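Local coordinates for ZT_dimer domain-containing protein (Thermotoga maritima, PDB 6VDA), which forms the cytosolic zinc-binding C-terminal domain of CzcD, a cation diffusion facilitator that probably carries divalent metal ions across the membrane, at residues Thr7-Asp10 and Met11-Ile15; Glu20-Pro23 and Asn24-Asn27. All coordinates share one frame; numbering follows the deposited sequence.

Contact 1. Residues Thr7-Asp10 and Met11-Ile15; sequences TELD and MYDDI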
ATOM      1  N   THR A   7       1.766  -1.867  27.774  1.00103.84           N
ATOM      2  CA  THR A   7       2.082  -0.656  26.966  1.00104.51           C
ATOM      3  C   THR A   7       1.719  -0.904  25.495  1.00102.08           C
ATOM      4  O   THR A   7       1.179   0.023  24.861  1.00104.76           O
ATOM      5  CB  THR A   7       3.538  -0.207  27.146  1.00106.88           C
ATOM      6  OG1 THR A   7       3.721   0.837  26.193  1.00106.42           O
ATOM      7  CG2 THR A   7       4.564  -1.301  26.936  1.00109.79           C
ATOM      8  N   GLU A   8       1.968  -2.114  24.989  1.00103.64           N
ATOM      9  CA  GLU A   8       1.673  -2.530  23.588  1.00102.67           C
ATOM     10  C   GLU A   8       0.152  -2.507  23.340  1.00 97.86           C
ATOM     11  O   GLU A   8      -0.245  -2.309  22.180  1.00 91.01           O
ATOM     12  CB  GLU A   8       2.287  -3.910  23.338  1.00105.92           C
ATOM     13  CG  GLU A   8       2.386  -4.293  21.876  1.00105.42           C
ATOM     14  CD  GLU A   8       2.937  -5.689  21.641  1.00109.26           C
ATOM     15  OE1 GLU A   8       2.716  -6.233  20.542  1.00108.50           O
ATOM     16  OE2 GLU A   8       3.589  -6.229  22.561  1.00116.20           O
ATOM     17  N   LEU A   9      -0.656  -2.669  24.396  1.00 99.99           N
ATOM     18  CA  LEU A   9      -2.146  -2.682  24.351  1.00 97.41           C
ATOM     19  C   LEU A   9      -2.689  -1.258  24.256  1.00 97.81           C
ATOM     20  O   LEU A   9      -3.561  -1.038  23.392  1.00 92.01           O
ATOM     21  CB  LEU A   9      -2.665  -3.366  25.620  1.00 98.81           C
ATOM     22  CG  LEU A   9      -4.149  -3.723  25.610  1.00 95.34           C
ATOM     23  CD1 LEU A   9      -4.410  -4.880  24.655  1.00 91.45           C
ATOM     24  CD2 LEU A   9      -4.632  -4.053  27.013  1.00 98.90           C
ATOM     25  N   ASP A  10      -2.221  -0.358  25.135  1.00100.20           N
ATOM     26  CA  ASP A  10      -2.600   1.075  25.165  1.00 99.41           C
ATOM     27  C   ASP A  10      -2.570   1.590  23.716  1.00 90.63           C
ATOM     28  O   ASP A  10      -3.542   2.225  23.288  1.00 85.46           O
ATOM     29  CB  ASP A  10      -1.701   1.908  26.085  1.00104.68           C
ATOM     30  CG  ASP A  10      -2.469   3.035  26.766  1.00109.83           C
ATOM     31  OD1 ASP A  10      -3.379   2.718  27.575  1.00118.66           O
ATOM     32  OD2 ASP A  10      -2.202   4.238  26.410  1.00111.72           O
ATOM     33  N   MET A  11      -1.508   1.261  22.977  1.00 89.16           N
ATOM     34  CA  MET A  11      -1.265   1.767  21.596  1.00 90.98           C
ATOM     35  C   MET A  11      -2.329   1.227  20.629  1.00 89.41           C
ATOM     36  O   MET A  11      -2.905   2.059  19.890  1.00 86.91           O
ATOM     37  CB  MET A  11       0.123   1.370  21.083  1.00 94.58           C
ATOM     38  CG  MET A  11       0.343   1.712  19.613  1.00 93.95           C
ATOM     39  SD  MET A  11       0.161   3.474  19.249  1.00 97.64           S
ATOM     40  CE  MET A  11       1.814   4.029  19.666  1.00 97.17           C
ATOM     41  N   TYR A  12      -2.563  -0.095  20.600  1.00 86.12           N
ATOM     42  CA  TYR A  12      -3.591  -0.726  19.721  1.00 83.40           C
ATOM     43  C   TYR A  12      -4.943  -0.093  20.048  1.00 82.86           C
ATOM     44  O   TYR A  12      -5.698   0.179  19.108  1.00 83.30           O
ATOM     45  CB  TYR A  12      -3.625  -2.258  19.835  1.00 81.49           C
ATOM     46  CG  TYR A  12      -2.536  -2.967  19.069  1.00 81.56           C
ATOM     47  CD1 TYR A  12      -2.437  -2.853  17.692  1.00 81.13           C
ATOM     48  CD2 TYR A  12      -1.591  -3.746  19.715  1.00 88.35           C
ATOM     49  CE1 TYR A  12      -1.431  -3.487  16.980  1.00 83.10           C
ATOM     50  CE2 TYR A  12      -0.576  -4.389  19.019  1.00 91.39           C
ATOM     51  CZ  TYR A  12      -0.500  -4.266  17.642  1.00 89.38           C
ATOM     52  OH  TYR A  12       0.494  -4.893  16.942  1.00 93.21           O
ATOM     53  N   ASP A  13      -5.205   0.176  21.334  1.00 87.28           N
ATOM     54  CA  ASP A  13      -6.474   0.782  21.819  1.00 91.10           C
ATOM     55  C   ASP A  13      -6.640   2.150  21.148  1.00 90.58           C
ATOM     56  O   ASP A  13      -7.708   2.379  20.568  1.00 98.78           O
ATOM     57  CB  ASP A  13      -6.533   0.851  23.351  1.00 94.18           C
ATOM     58  CG  ASP A  13      -6.831  -0.479  24.035  1.00 98.26           C
ATOM     59  OD1 ASP A  13      -7.391  -1.372  23.376  1.00 99.02           O
ATOM     60  OD2 ASP A  13      -6.511  -0.614  25.232  1.00102.27           O
ATOM     61  N   ASP A  14      -5.602   2.993  21.175  1.00 93.23           N
ATOM     62  CA  ASP A  14      -5.618   4.377  20.615  1.00 94.60           C
ATOM     63  C   ASP A  14      -5.794   4.337  19.087  1.00 88.91           C
ATOM     64  O   ASP A  14      -6.532   5.186  18.562  1.00 87.43           O
ATOM     65  CB  ASP A  14      -4.362   5.155  21.026  1.00 96.43           C
ATOM     66  CG  ASP A  14      -4.251   5.370  22.529  1.00102.12           C
ATOM     67  OD1 ASP A  14      -5.013   4.717  23.274  1.00106.23           O
ATOM     68  OD2 ASP A  14      -3.409   6.186  22.948  1.00101.15           O
ATOM     69  N   ILE A  15      -5.131   3.402  18.397  1.00 88.24           N
ATOM     70  CA  ILE A  15      -5.214   3.237  16.913  1.00 86.16           C
ATOM     71  C   ILE A  15      -6.667   2.909  16.553  1.00 84.61           C
ATOM     72  O   ILE A  15      -7.282   3.671  15.792  1.00 80.09           O
ATOM     73  CB  ILE A  15      -4.250   2.140  16.414  1.00 88.05           C
ATOM     74  CG1 ILE A  15      -2.782   2.496  16.671  1.00 88.28           C
ATOM     75  CG2 ILE A  15      -4.507   1.824  14.948  1.00 87.88           C
ATOM     76  CD1 ILE A  15      -1.838   1.317  16.568  1.00 90.31           C
TER

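Contact 2. Residues Glu20-Pro23 and Asn24-Asn27; sequences ERFP and NVHN. With SO4 (sulfate ion), chain C.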
ATOM      1  N   GLU A  20     -12.429   4.246  14.566  1.00 83.59           N
ATOM      2  CA  GLU A  20     -13.881   4.272  14.900  1.00 88.62           C
ATOM      3  C   GLU A  20     -14.486   5.634  14.537  1.00 90.45           C
ATOM      4  O   GLU A  20     -15.705   5.703  14.318  1.00 94.60           O
ATOM      5  CB  GLU A  20     -14.108   3.984  16.387  1.00 94.64           C
ATOM      6  CG  GLU A  20     -14.064   2.507  16.741  1.00 96.83           C
ATOM      7  CD  GLU A  20     -14.498   2.189  18.163  1.00103.65           C
ATOM      8  OE1 GLU A  20     -14.648   3.131  18.968  1.00108.27           O
ATOM      9  OE2 GLU A  20     -14.691   0.997  18.464  1.00112.09           O
ATOM     10  N   ARG A  21     -13.658   6.678  14.502  1.00 91.59           N
ATOM     11  CA  ARG A  21     -14.040   8.067  14.131  1.00 94.17           C
ATOM     12  C   ARG A  21     -14.531   8.118  12.677  1.00 90.72           C
ATOM     13  O   ARG A  21     -15.307   9.044  12.353  1.00 87.83           O
ATOM     14  CB  ARG A  21     -12.835   8.998  14.330  1.00 96.60           C
ATOM     15  CG  ARG A  21     -13.196  10.430  14.688  1.00 98.66           C
ATOM     16  CD  ARG A  21     -11.992  11.234  15.133  1.00100.95           C
ATOM     17  NE  ARG A  21     -11.706  11.123  16.562  1.00100.89           N
ATOM     18  CZ  ARG A  21     -11.090  12.057  17.294  1.00100.93           C
ATOM     19  NH1 ARG A  21     -10.699  13.196  16.744  1.00100.89           N
ATOM     20  NH2 ARG A  21     -10.877  11.854  18.584  1.00102.32           N
ATOM     21  N   PHE A  22     -14.096   7.165  11.843  1.00 86.57           N
ATOM     22  CA  PHE A  22     -14.288   7.159  10.367  1.00 86.72           C
ATOM     23  C   PHE A  22     -15.335   6.119   9.973  1.00 87.06           C
ATOM     24  O   PHE A  22     -15.087   4.917  10.053  1.00 85.07           O
ATOM     25  CB  PHE A  22     -12.950   6.897   9.672  1.00 83.14           C
ATOM     26  CG  PHE A  22     -11.953   8.016   9.821  1.00 81.19           C
ATOM     27  CD1 PHE A  22     -11.974   9.100   8.960  1.00 82.83           C
ATOM     28  CD2 PHE A  22     -10.995   7.986  10.822  1.00 82.54           C
ATOM     29  CE1 PHE A  22     -11.060  10.131   9.102  1.00 86.14           C
ATOM     30  CE2 PHE A  22     -10.078   9.015  10.962  1.00 81.74           C
ATOM     31  CZ  PHE A  22     -10.111  10.086  10.099  1.00 84.83           C
ATOM     32  N   PRO A  23     -16.527   6.554   9.506  1.00 89.36           N
ATOM     33  CA  PRO A  23     -17.649   5.640   9.276  1.00 90.66           C
ATOM     34  C   PRO A  23     -17.488   4.716   8.059  1.00 87.22           C
ATOM     35  O   PRO A  23     -18.048   3.648   8.070  1.00 85.98           O
ATOM     36  CB  PRO A  23     -18.848   6.581   9.059  1.00 92.07           C
ATOM     37  CG  PRO A  23     -18.236   7.876   8.564  1.00 92.23           C
ATOM     38  CD  PRO A  23     -16.854   7.951   9.183  1.00 90.29           C
ATOM     39  N   ASN A  24     -16.743   5.157   7.047  1.00 87.90           N
ATOM     40  CA  ASN A  24     -16.542   4.424   5.767  1.00 89.94           C
ATOM     41  C   ASN A  24     -15.262   3.564   5.842  1.00 83.75           C
ATOM     42  O   ASN A  24     -14.958   2.876   4.847  1.00 79.56           O
ATOM     43  CB  ASN A  24     -16.572   5.388   4.572  1.00 94.90           C
ATOM     44  CG  ASN A  24     -15.837   6.695   4.806  1.00 99.95           C
ATOM     45  OD1 ASN A  24     -15.052   6.825   5.750  1.00 98.72           O
ATOM     46  ND2 ASN A  24     -16.101   7.677   3.956  1.00101.79           N
ATOM     47  N   VAL A  25     -14.547   3.574   6.977  1.00 77.97           N
ATOM     48  CA  VAL A  25     -13.437   2.613   7.266  1.00 76.86           C
ATOM     49  C   VAL A  25     -14.053   1.324   7.814  1.00 76.83           C
ATOM     50  O   VAL A  25     -14.855   1.414   8.751  1.00 80.15           O
ATOM     51  CB  VAL A  25     -12.402   3.188   8.245  1.00 74.83           C
ATOM     52  CG1 VAL A  25     -11.495   2.105   8.800  1.00 75.09           C
ATOM     53  CG2 VAL A  25     -11.587   4.293   7.598  1.00 75.21           C
ATOM     54  N   HIS A  26     -13.716   0.176   7.226  1.00 73.78           N
ATOM     55  CA  HIS A  26     -14.270  -1.145   7.616  1.00 73.89           C
ATOM     56  C   HIS A  26     -13.138  -2.156   7.822  1.00 71.63           C
ATOM     57  O   HIS A  26     -12.069  -1.993   7.196  1.00 66.45           O
ATOM     58  CB  HIS A  26     -15.311  -1.605   6.587  1.00 76.32           C
ATOM     59  CG  HIS A  26     -16.529  -0.745   6.580  1.00 76.98           C
ATOM     60  ND1 HIS A  26     -17.452  -0.774   7.602  1.00 77.12           N
ATOM     61  CD2 HIS A  26     -16.952   0.193   5.706  1.00 76.08           C
ATOM     62  CE1 HIS A  26     -18.402   0.098   7.351  1.00 77.95           C
ATOM     63  NE2 HIS A  26     -18.111   0.712   6.197  1.00 76.66           N
ATOM     64  N   ASN A  27     -13.370  -3.119   8.716  1.00 71.23           N
ATOM     65  CA  ASN A  27     -12.543  -4.337   8.904  1.00 71.41           C
ATOM     66  C   ASN A  27     -11.060  -3.983   8.908  1.00 71.38           C
ATOM     67  O   ASN A  27     -10.293  -4.526   8.116  1.00 72.21           O
ATOM     68  CB  ASN A  27     -12.834  -5.364   7.810  1.00 70.80           C
ATOM     69  CG  ASN A  27     -12.264  -6.729   8.133  1.00 71.31           C
ATOM     70  OD1 ASN A  27     -11.914  -7.496   7.237  1.00 69.58           O
ATOM     71  ND2 ASN A  27     -12.171  -7.040   9.413  1.00 66.05           N
TER
HETATM   72  S   SO4 C 402     -16.583  -3.041  10.080  0.50 73.68           S
HETATM   73  O1  SO4 C 402     -15.419  -2.444  10.676  0.50 74.20           O
HETATM   74  O2  SO4 C 402     -17.604  -2.043   9.916  0.50 74.27           O
HETATM   75  O3  SO4 C 402     -17.075  -4.092  10.930  0.50 73.16           O
HETATM   76  O4  SO4 C 402     -16.240  -3.590   8.799  0.50 74.20           O

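Contact 1. Residues Thr7-Asp10 and Met11-Ile15
Different first torsions set E8 and Y12 side by side one helical turn apart: CG of E8 lies anti to its own N (chi1 -165°) and the rest of its chain runs on extended, while CG of Y12 lies anti to its carbonyl carbon (chi1 -79°). Set this way, the two side chains run alongside each other, with E8 OE1 4.1 Å from Y12 CE2 and the carboxylate turned 40° from the ring plane. CD2 of the same ring comes to 3.2 Å from the carbonyl oxygen E8 O. On another side of the helix L9 and D13, both exposed, meet more loosely, L9 CG lying 3.9 Å from D13 OD2. Beneath them D13 N donates to L9 O at 2.9 Å, and D14 N donates to D10 O at 3.0 Å, two successive bonds of the alpha-helix.

D10 and D14 place like charges near each other, with D10 OD2 4.2 Å from D14 OD2. Both carboxylates form long, weak ion pairs with R72, whose positive charge probably eases their repulsion. Replacing D14 with a lysine would probably set a second positive charge against R72 and leave that arginine with D10 as its remaining partner of the two.

Acidic residues suit the exposed side of this amphipathic helix, whereas M11, bent at chi2 and chi3, and I15 suit its buried side. M11 packs on I33 and Y40, I15 on I33, I42 and M68, and Y12 on V31 and I33, seating helix 6-19 against strands 26-36 and 39-48 and beside helix 54-71.

Contact 2. Residues Glu20-Pro23 and Asn24-Asn27
F22 lays its CB against a methyl of V25, CG2 standing 3.6 Å away and obliquely placed to the aromatic ring. The V25 torsion (chi1 165° to CG1) turns its other methyl, CG2, toward F22, while the phenyl group leads off toward L60, K63 and I64 of helix 54-71. V25 also touches I64, so apolar side chains suit the side of this turn that meets helix 54-71.

The backbone between them forms a type I beta turn from F22 to V25, closed by a weak hydrogen bond from V25 N to F22 O at 3.4 Å. P23 occupies the second position of the turn, where its ring restricts phi to a value the turn needs (-72°). N24 follows at the third position, where asparagine is common in type I turns, its side chain running beside the proline ring with OD1 4.0 Å from P23 CD.

Beyond the turn, H26 and the backbone of N27 hold a sulfate ion, probably taken up from the crystallisation liquor. H26 ND1 donates to sulfate O2 at 2.6 Å in a nearly straight bond of 165°, and the sulfur lies in the plane of the imidazole at its edge. N27 N gives a second bond to sulfate O1 at 2.9 Å and a weak one to O4, so ring and main chain grip the anion together. The nearby negative charge would probably favour a protonated imidazole.

In the alpha-beta-beta-alpha-beta cytoplasmic domain of cation diffusion facilitators, this is the connection from helix 6-19 into strand 26-36, closing with a type I turn.

In the fold
Contacts 1 and 2 follow in series along the chain: the first lies within helix 6-19, the second in the connection from that helix into strand 26-36. Their centres are 18 Å apart and their nearest atoms about 5 Å, without touching. Both put side chains on helix 54-71: D14 of the first touches R71, and R21 of the second forms a salt bridge with E67. The zinc site of H29, D45, E83 and E89 lies nearer contact 2: the side chain of H26 is about 8 Å from that of H29 and about 11 Å from a bound zinc ion, while Y12 in contact 1 is about 10 Å from H29, side chain to side chain.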